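Local atomic coordinates of DUF5751 domain-containing protein (Sulfolobus tokodaii, PDB entry 2RBG), a protein that is of unknown function and belongs to the DUF5751 family, folding as a five-stranded parallel sheet with helices packed against it. Residues Gln47-Val50 and Thr51-Glu55. Numbering follows the deposited sequence.
Sequences QELV and TLIRE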
loop_
_atom_site.group_PDB
_atom_site.type_symbol
_atom_site.label_atom_id
_atom_site.label_comp_id
_atom_site.label_asym_id
_atom_site.label_seq_id
_atom_site.Cartn_x
_atom_site.Cartn_y
_atom_site.Cartn_z
ATOM N N GLN A 47 12.657 -1.607 -26.639
ATOM C CA GLN A 47 13.729 -2.587 -26.514
ATOM C C GLN A 47 14.559 -2.466 -25.242
ATOM O O GLN A 47 14.962 -3.477 -24.668
ATOM C CB GLN A 47 14.645 -2.526 -27.738
ATOM C CG GLN A 47 13.971 -2.985 -29.021
ATOM C CD GLN A 47 13.245 -4.309 -28.852
ATOM O OE1 GLN A 47 13.815 -5.287 -28.363
ATOM N NE2 GLN A 47 11.980 -4.346 -29.260
ATOM N N GLU A 48 14.824 -1.239 -24.801
ATOM C CA GLU A 48 15.600 -1.048 -23.583
ATOM C C GLU A 48 14.794 -1.514 -22.376
ATOM O O GLU A 48 15.334 -2.134 -21.461
ATOM C CB GLU A 48 16.001 0.421 -23.414
ATOM C CG GLU A 48 16.643 0.717 -22.063
ATOM C CD GLU A 48 17.431 2.013 -22.043
ATOM O OE1 GLU A 48 16.945 3.024 -22.598
ATOM O OE2 GLU A 48 18.536 2.024 -21.462
ATOM N N LEU A 49 13.498 -1.221 -22.379
ATOM C CA LEU A 49 12.638 -1.633 -21.277
ATOM C C LEU A 49 12.581 -3.152 -21.196
ATOM O O LEU A 49 12.803 -3.735 -20.137
ATOM C CB LEU A 49 11.219 -1.088 -21.461
ATOM C CG LEU A 49 10.204 -1.614 -20.439
ATOM C CD1 LEU A 49 10.614 -1.183 -19.036
ATOM C CD2 LEU A 49 8.815 -1.096 -20.776
ATOM N N VAL A 50 12.272 -3.786 -22.323
ATOM C CA VAL A 50 12.176 -5.239 -22.386
ATOM C C VAL A 50 13.460 -5.893 -21.892
ATOM O O VAL A 50 13.433 -6.979 -21.317
ATOM C CB VAL A 50 11.888 -5.712 -23.827
ATOM C CG1 VAL A 50 11.782 -7.225 -23.867
ATOM C CG2 VAL A 50 10.598 -5.075 -24.331
ATOM N N THR A 51 14.587 -5.231 -22.129
ATOM C CA THR A 51 15.871 -5.753 -21.684
ATOM C C THR A 51 15.934 -5.686 -20.158
ATOM O O THR A 51 16.345 -6.644 -19.503
ATOM C CB THR A 51 17.032 -4.941 -22.287
ATOM O OG1 THR A 51 17.062 -5.150 -23.705
ATOM C CG2 THR A 51 18.364 -5.365 -21.681
ATOM N N LEU A 52 15.507 -4.561 -19.595
ATOM C CA LEU A 52 15.516 -4.387 -18.145
ATOM C C LEU A 52 14.586 -5.349 -17.409
ATOM O O LEU A 52 14.930 -5.859 -16.342
ATOM C CB LEU A 52 15.129 -2.950 -17.776
ATOM C CG LEU A 52 16.128 -1.835 -18.090
ATOM C CD1 LEU A 52 15.521 -0.488 -17.723
ATOM C CD2 LEU A 52 17.416 -2.071 -17.316
ATOM N N ILE A 53 13.409 -5.602 -17.970
ATOM C CA ILE A 53 12.449 -6.484 -17.313
ATOM C C ILE A 53 12.423 -7.906 -17.861
ATOM O O ILE A 53 11.489 -8.662 -17.590
ATOM C CB ILE A 53 11.021 -5.906 -17.397
ATOM C CG1 ILE A 53 10.542 -5.891 -18.849
ATOM C CG2 ILE A 53 10.997 -4.499 -16.818
ATOM C CD1 ILE A 53 9.100 -5.459 -19.012
ATOM N N ARG A 54 13.450 -8.273 -18.620
ATOM C CA ARG A 54 13.526 -9.609 -19.205
ATOM C C ARG A 54 13.238 -10.717 -18.196
ATOM O O ARG A 54 12.455 -11.624 -18.472
ATOM C CB ARG A 54 14.908 -9.846 -19.821
ATOM C CG ARG A 54 15.055 -11.214 -20.475
ATOM C CD ARG A 54 16.489 -11.493 -20.903
ATOM N NE ARG A 54 17.416 -11.464 -19.773
ATOM C CZ ARG A 54 18.277 -10.480 -19.534
ATOM N NH1 ARG A 54 19.079 -10.540 -18.478
ATOM N NH2 ARG A 54 18.348 -9.440 -20.356
ATOM N N GLU A 55 13.874 -10.642 -17.030
ATOM C CA GLU A 55 13.689 -11.655 -15.992
ATOM C C GLU A 55 12.242 -11.745 -15.522
ATOM O O GLU A 55 11.709 -12.839 -15.330
ATOM C CB GLU A 55 14.607 -11.359 -14.800
ATOM C CG GLU A 55 14.559 -12.400 -13.694
ATOM C CD GLU A 55 14.839 -13.804 -14.197
ATOM O OE1 GLU A 55 15.722 -13.962 -15.067
ATOM O OE2 GLU A 55 14.183 -14.753 -13.714
#
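The carbonyl oxygen of Q47 takes two bonds from T51: the backbone N arrives at 3.1 Å from Q47 O, and the hydroxyl OG1 donates to the same Q47 O at 2.9 Å. The two donors come from opposite faces of the carbonyl plane. What brings the hydroxyl back onto the preceding turn is its first torsion, which sets OG1 beside T51's own N (chi1 -67°). T51 N also makes a weak bond to E48 O (3.3 Å), whose main donor is L52 N at 3.1 Å. The straightest approach to a carbonyl is I53 N to L49 O, at 2.9 Å. Here helix 46-52 ends: I53 leaves helical angles and sits at the N-cap position of helix 54-59, so this single residue joins the two helices in the parallel alpha/beta fold. R54 N is poorly angled for V50 O and bonds weakly to T51 O instead (3.4 Å). I53 CG1 packs on L49 O at 3.4 Å, its CG2 meets L49 CD1 at 4.0 Å, and its side chain also touches F21 of helix 17-31. With an alanine here, L49 CD1 would probably lose that methyl, and part of the F21 contact would be likely to go. L49 also rests on L67 and L69 of strand 64-70.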